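Local coordinates for polycyclic ketone monooxygenase (Myceliophthora thermophila, PDB 5MQ6), which uses FAD and NADPH to insert one oxygen atom beside the carbonyl of ketones, especially bulky polycyclic ones, giving esters or lactones with high enantioselectivity, at residues A[550-553]-A[554-558]; A[569-573]-A[574-578]. One frame throughout, in Å; residues are numbered along the deposited sequence.

Contact 1: residues A[550-553]-A[554-558]; sequences EHIV and QVIKT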
ATOM      1  N   GLU A 550     -14.954  -9.031   1.313  1.00 20.54           N
ATOM      2  CA  GLU A 550     -15.966 -10.089   1.154  1.00 20.04           C
ATOM      3  C   GLU A 550     -15.995 -11.051   2.344  1.00 20.49           C
ATOM      4  O   GLU A 550     -17.076 -11.389   2.830  1.00 16.39           O
ATOM      5  CB  GLU A 550     -15.711 -10.941  -0.045  1.00 23.87           C
ATOM      6  CG  GLU A 550     -16.757 -12.054  -0.236  1.00 26.26           C
ATOM      7  CD  GLU A 550     -16.481 -12.866  -1.460  1.00 31.51           C
ATOM      8  OE1 GLU A 550     -15.429 -13.528  -1.563  1.00 34.72           O
ATOM      9  OE2 GLU A 550     -17.325 -12.865  -2.342  1.00 31.33           O
ATOM     10  N   HIS A 551     -14.830 -11.528   2.802  1.00 16.92           N
ATOM     11  CA  HIS A 551     -14.867 -12.412   3.948  1.00 14.58           C
ATOM     12  C   HIS A 551     -15.474 -11.731   5.191  1.00 16.04           C
ATOM     13  O   HIS A 551     -16.295 -12.325   5.883  1.00 17.30           O
ATOM     14  CB  HIS A 551     -13.425 -12.829   4.265  1.00 15.98           C
ATOM     15  CG  HIS A 551     -13.316 -13.814   5.352  1.00 15.38           C
ATOM     16  ND1 HIS A 551     -13.949 -15.048   5.318  1.00 16.46           N
ATOM     17  CD2 HIS A 551     -12.682 -13.740   6.537  1.00 16.48           C
ATOM     18  CE1 HIS A 551     -13.700 -15.693   6.443  1.00 17.60           C
ATOM     19  NE2 HIS A 551     -12.940 -14.915   7.200  1.00 18.88           N
ATOM     20  N   ILE A 552     -14.994 -10.522   5.500  1.00 14.75           N
ATOM     21  CA  ILE A 552     -15.437  -9.806   6.688  1.00 13.81           C
ATOM     22  C   ILE A 552     -16.979  -9.636   6.631  1.00 14.74           C
ATOM     23  O   ILE A 552     -17.704  -9.930   7.599  1.00 14.06           O
ATOM     24  CB  ILE A 552     -14.689  -8.463   6.820  1.00 13.38           C
ATOM     25  CG1 ILE A 552     -13.222  -8.763   7.183  1.00 14.43           C
ATOM     26  CG2 ILE A 552     -15.343  -7.596   7.903  1.00 12.82           C
ATOM     27  CD1 ILE A 552     -12.247  -7.604   7.097  1.00 14.53           C
ATOM     28  N   VAL A 553     -17.485  -9.153   5.500  1.00 15.53           N
ATOM     29  CA  VAL A 553     -18.935  -8.816   5.370  1.00 16.07           C
ATOM     30  C   VAL A 553     -19.758 -10.101   5.420  1.00 16.14           C
ATOM     31  O   VAL A 553     -20.873 -10.162   6.051  1.00 14.83           O
ATOM     32  CB  VAL A 553     -19.233  -7.941   4.112  1.00 17.90           C
ATOM     33  CG1 VAL A 553     -20.723  -7.847   3.895  1.00 18.71           C
ATOM     34  CG2 VAL A 553     -18.641  -6.529   4.317  1.00 18.82           C
ATOM     35  N   GLN A 554     -19.213 -11.180   4.827  1.00 15.40           N
ATOM     36  CA  GLN A 554     -19.923 -12.439   4.890  1.00 16.95           C
ATOM     37  C   GLN A 554     -19.963 -13.081   6.311  1.00 16.31           C
ATOM     38  O   GLN A 554     -20.976 -13.660   6.694  1.00 15.40           O
ATOM     39  CB  GLN A 554     -19.402 -13.422   3.836  1.00 17.97           C
ATOM     40  CG  GLN A 554     -19.728 -12.957   2.438  1.00 20.22           C
ATOM     41  CD  GLN A 554     -21.236 -12.900   2.175  1.00 20.07           C
ATOM     42  OE1 GLN A 554     -21.947 -13.827   2.518  1.00 23.53           O
ATOM     43  NE2 GLN A 554     -21.709 -11.840   1.614  1.00 20.57           N
ATOM     44  N   VAL A 555     -18.875 -12.960   7.083  1.00 13.63           N
ATOM     45  CA  VAL A 555     -18.862 -13.430   8.455  1.00 14.96           C
ATOM     46  C   VAL A 555     -19.879 -12.657   9.291  1.00 17.98           C
ATOM     47  O   VAL A 555     -20.640 -13.227  10.131  1.00 15.88           O
ATOM     48  CB  VAL A 555     -17.462 -13.261   9.034  1.00 15.43           C
ATOM     49  CG1 VAL A 555     -17.452 -13.316  10.563  1.00 18.81           C
ATOM     50  CG2 VAL A 555     -16.548 -14.349   8.449  1.00 17.36           C
ATOM     51  N   ILE A 556     -19.862 -11.327   9.096  1.00 16.01           N
ATOM     52  CA  ILE A 556     -20.830 -10.496   9.795  1.00 15.05           C
ATOM     53  C   ILE A 556     -22.297 -10.851   9.386  1.00 15.55           C
ATOM     54  O   ILE A 556     -23.227 -10.904  10.238  1.00 13.61           O
ATOM     55  CB  ILE A 556     -20.547  -8.981   9.514  1.00 14.17           C
ATOM     56  CG1 ILE A 556     -19.244  -8.581  10.269  1.00 13.24           C
ATOM     57  CG2 ILE A 556     -21.753  -8.109   9.937  1.00 13.20           C
ATOM     58  CD1 ILE A 556     -18.718  -7.212   9.788  1.00 17.05           C
ATOM     59  N   LYS A 557     -22.515 -11.015   8.082  1.00 16.99           N
ATOM     60  CA  LYS A 557     -23.829 -11.458   7.572  1.00 17.20           C
ATOM     61  C   LYS A 557     -24.325 -12.747   8.235  1.00 16.04           C
ATOM     62  O   LYS A 557     -25.501 -12.828   8.725  1.00 17.46           O
ATOM     63  CB  LYS A 557     -23.810 -11.552   6.063  1.00 18.65           C
ATOM     64  CG  LYS A 557     -25.177 -11.825   5.473  1.00 23.71           C
ATOM     65  CD  LYS A 557     -24.968 -12.093   3.992  1.00 28.90           C
ATOM     66  CE  LYS A 557     -26.257 -12.031   3.240  1.00 36.44           C
ATOM     67  NZ  LYS A 557     -27.159 -13.015   3.853  1.00 41.30           N
ATOM     68  N   THR A 558     -23.426 -13.705   8.322  1.00 15.53           N
ATOM     69  CA  THR A 558     -23.703 -14.955   8.971  1.00 17.09           C
ATOM     70  C   THR A 558     -24.092 -14.770  10.415  1.00 16.54           C
ATOM     71  O   THR A 558     -25.067 -15.305  10.858  1.00 14.87           O
ATOM     72  CB  THR A 558     -22.522 -15.923   8.885  1.00 17.00           C
ATOM     73  OG1 THR A 558     -22.218 -16.114   7.514  1.00 18.42           O
ATOM     74  CG2 THR A 558     -22.826 -17.294   9.461  1.00 19.38           C
TER
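Gln554, whose backbone N bonds to Glu550 O, offers its own carbonyl oxygen to two donors one turn further on: Thr558 N and, at 2.9 Å from Gln554 O, Thr558 OG1. The two arrive from opposite faces of the carbonyl plane, so the hydroxyl adds a second grip to the ordinary helical bond. Thr558 can do this because OG1 is anti to its own carbonyl carbon (chi1 -57°), swung back over the preceding turn. The shortest bond across the junction runs from Lys557 N to Val553 O, 2.7 Å, while Ile556 N meets Ile552 O at 3.0 Å. This is regular i to i+4 alpha-helical bonding, midway along helix 541-562. Val553 rests on Arg96 and Leu97 of helix 88-99, which follows a glycine-rich turn, probably the Rossmann-type FAD-binding motif. On another side of helix 541-562, Val555 sets CG2 over one face of the His551 imidazole, 4.0 Å from the ring centroid and offset toward the rim, a CH-pi contact. His551 CG lies anti to the backbone N (chi1 -176°), which brings the ring alongside the next turn; its ND1 is hydrogen-bonded to Arg641 of helix 630-641, which probably helps to fix the ring's rotation. Ile552 and Ile556 lie side by side and point the same way, with Ile552 CG2 3.9 Å from Ile556 CD1. Toward the more open side, the extended Glu550 chain crosses the bent Gln554 chain, CG to CG 4.1 Å, and the carboxylate and amide planes stand 84° apart. Glu550 carries its charge onward to a salt bridge with Arg330.

Contact 2: residues A[569-573]-A[574-578]; sequences VEVTS and EAEEA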
ATOM      1  N   VAL A 569     -19.718 -10.498  17.904  1.00 16.40           N
ATOM      2  CA  VAL A 569     -18.920 -11.471  17.244  1.00 18.03           C
ATOM      3  C   VAL A 569     -17.505 -11.299  17.660  1.00 20.70           C
ATOM      4  O   VAL A 569     -16.917 -10.235  17.404  1.00 19.23           O
ATOM      5  CB  VAL A 569     -18.920 -11.199  15.715  1.00 21.11           C
ATOM      6  CG1 VAL A 569     -18.136 -12.287  15.017  1.00 23.50           C
ATOM      7  CG2 VAL A 569     -20.310 -11.188  15.198  1.00 19.59           C
ATOM      8  N   GLU A 570     -16.898 -12.354  18.214  1.00 21.54           N
ATOM      9  CA  GLU A 570     -15.556 -12.230  18.819  1.00 19.37           C
ATOM     10  C   GLU A 570     -14.807 -13.508  18.633  1.00 18.99           C
ATOM     11  O   GLU A 570     -15.289 -14.560  19.043  1.00 17.28           O
ATOM     12  CB  GLU A 570     -15.622 -11.965  20.336  1.00 19.05           C
ATOM     13  CG  GLU A 570     -14.274 -11.527  20.857  1.00 18.92           C
ATOM     14  CD  GLU A 570     -14.237 -11.131  22.315  1.00 20.94           C
ATOM     15  OE1 GLU A 570     -15.282 -11.072  22.951  1.00 20.74           O
ATOM     16  OE2 GLU A 570     -13.146 -10.883  22.821  1.00 22.98           O
ATOM     17  N   VAL A 571     -13.673 -13.446  17.952  1.00 18.72           N
ATOM     18  CA  VAL A 571     -12.846 -14.665  17.816  1.00 17.64           C
ATOM     19  C   VAL A 571     -12.340 -15.137  19.229  1.00 16.88           C
ATOM     20  O   VAL A 571     -12.008 -14.300  20.117  1.00 14.36           O
ATOM     21  CB  VAL A 571     -11.661 -14.500  16.875  1.00 17.53           C
ATOM     22  CG1 VAL A 571     -10.627 -13.502  17.364  1.00 17.27           C
ATOM     23  CG2 VAL A 571     -10.964 -15.857  16.603  1.00 18.48           C
ATOM     24  N   THR A 572     -12.250 -16.436  19.401  1.00 16.81           N
ATOM     25  CA  THR A 572     -11.698 -16.927  20.684  1.00 18.40           C
ATOM     26  C   THR A 572     -10.143 -16.901  20.720  1.00 17.68           C
ATOM     27  O   THR A 572      -9.477 -16.918  19.693  1.00 18.07           O
ATOM     28  CB  THR A 572     -12.159 -18.352  20.967  1.00 19.21           C
ATOM     29  OG1 THR A 572     -11.690 -19.181  19.934  1.00 18.66           O
ATOM     30  CG2 THR A 572     -13.697 -18.455  20.992  1.00 21.14           C
ATOM     31  N   SER A 573      -9.563 -16.905  21.885  1.00 17.73           N
ATOM     32  CA  SER A 573      -8.084 -16.935  22.023  1.00 19.92           C
ATOM     33  C   SER A 573      -7.532 -18.212  21.422  1.00 20.25           C
ATOM     34  O   SER A 573      -6.501 -18.183  20.801  1.00 19.14           O
ATOM     35  CB  SER A 573      -7.587 -16.757  23.489  1.00 21.85           C
ATOM     36  OG  SER A 573      -8.261 -17.674  24.283  1.00 28.83           O
ATOM     37  N   GLU A 574      -8.285 -19.302  21.593  1.00 22.19           N
ATOM     38  CA  GLU A 574      -7.951 -20.632  21.031  1.00 24.78           C
ATOM     39  C   GLU A 574      -7.843 -20.614  19.574  1.00 20.87           C
ATOM     40  O   GLU A 574      -6.938 -21.219  19.062  1.00 20.08           O
ATOM     41  CB  GLU A 574      -9.042 -21.702  21.297  1.00 29.01           C
ATOM     42  CG  GLU A 574      -8.747 -22.450  22.522  1.00 38.71           C
ATOM     43  CD  GLU A 574      -9.988 -22.783  23.252  1.00 58.52           C
ATOM     44  OE1 GLU A 574     -10.867 -23.409  22.602  1.00 73.78           O
ATOM     45  OE2 GLU A 574     -10.074 -22.395  24.445  1.00 74.56           O
ATOM     46  N   ALA A 575      -8.839 -20.021  18.917  1.00 20.85           N
ATOM     47  CA  ALA A 575      -8.914 -20.040  17.431  1.00 20.19           C
ATOM     48  C   ALA A 575      -7.813 -19.129  16.860  1.00 18.34           C
ATOM     49  O   ALA A 575      -7.093 -19.527  15.937  1.00 20.50           O
ATOM     50  CB  ALA A 575     -10.270 -19.630  16.948  1.00 21.35           C
ATOM     51  N   GLU A 576      -7.587 -17.958  17.452  1.00 17.77           N
ATOM     52  CA  GLU A 576      -6.514 -17.076  16.977  1.00 17.73           C
ATOM     53  C   GLU A 576      -5.113 -17.658  17.210  1.00 22.50           C
ATOM     54  O   GLU A 576      -4.127 -17.411  16.450  1.00 18.54           O
ATOM     55  CB  GLU A 576      -6.686 -15.696  17.552  1.00 18.73           C
ATOM     56  CG  GLU A 576      -6.118 -15.465  18.932  1.00 19.23           C
ATOM     57  CD  GLU A 576      -6.275 -14.037  19.409  1.00 22.59           C
ATOM     58  OE1 GLU A 576      -6.871 -13.198  18.678  1.00 23.62           O
ATOM     59  OE2 GLU A 576      -5.821 -13.738  20.572  1.00 23.17           O
ATOM     60  N   GLU A 577      -4.998 -18.421  18.286  1.00 22.45           N
ATOM     61  CA  GLU A 577      -3.734 -19.015  18.601  1.00 21.22           C
ATOM     62  C   GLU A 577      -3.421 -20.212  17.677  1.00 16.78           C
ATOM     63  O   GLU A 577      -2.311 -20.356  17.218  1.00 17.74           O
ATOM     64  CB  GLU A 577      -3.717 -19.391  20.076  1.00 22.73           C
ATOM     65  CG  GLU A 577      -2.329 -19.532  20.593  1.00 26.14           C
ATOM     66  CD  GLU A 577      -1.599 -18.241  20.746  1.00 25.97           C
ATOM     67  OE1 GLU A 577      -2.148 -17.125  20.606  1.00 25.10           O
ATOM     68  OE2 GLU A 577      -0.423 -18.359  21.030  1.00 34.67           O
ATOM     69  N   ALA A 578      -4.408 -21.018  17.344  1.00 16.71           N
ATOM     70  CA  ALA A 578      -4.239 -22.021  16.342  1.00 18.29           C
ATOM     71  C   ALA A 578      -3.801 -21.408  14.990  1.00 21.86           C
ATOM     72  O   ALA A 578      -2.933 -21.926  14.306  1.00 19.74           O
ATOM     73  CB  ALA A 578      -5.542 -22.804  16.204  1.00 19.30           C
TER
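Val571 overlaps the first turn of helix 573-585, its CG2 resting 3.9 Å from Ala575 CB while CG1 faces the carboxylate of Glu576; the side chains of Val571 and Glu576 cross at about a right angle. Next along the chain, Thr572 is the N-cap where strand 567-571 gives way to the helix. Its OG1 accepts from Ala575 N at 3.1 Å, placed there by a chi1 of 61° that sets the hydroxyl between the backbone N and carbonyl carbon; the same hydroxyl also donates to Gly648 O. With a valine in its place, Ala575 N would probably lose its capping acceptor and Gly648 O its hydroxyl partner. The helix's own bonding begins at once: Glu576 N reaches Thr572 O at 3.1 Å, and Glu577 N reaches Ser573 O at 2.9 Å. Glu576 CG also passes 3.3 Å from Ser573 O as the extended chain leads back beside the strand's end. There the buried carboxylate meets Lys507 in a salt bridge, and Asn522 N and Ser521 OG in hydrogen bonds, so its negative charge is likely to be well stabilised despite burial, with the nearby helix N-terminus perhaps helping.

How the contacts relate
The two contacts follow one another along the chain: contact 1 lies on helix 541-562, and contact 2 turns strand 567-571 into helix 573-585. Their centres are 16 Å apart and their nearest atoms about 5 Å, without touching. Neighbouring parts of the fold serve both. His551 meets His517, and Val571 touches the preceding residue, Leu516; Thr558 touches Leu646, two residues before Gly648, the partner of Thr572, just ahead of strand 649-653, which pairs antiparallel with strand 567-571. Contact 1 is the one near the cofactor: the Ile552 side chain is about 11 Å from the bound FAD and about 10 Å from Gly89, whereas contact 2 lies away from the known binding sites.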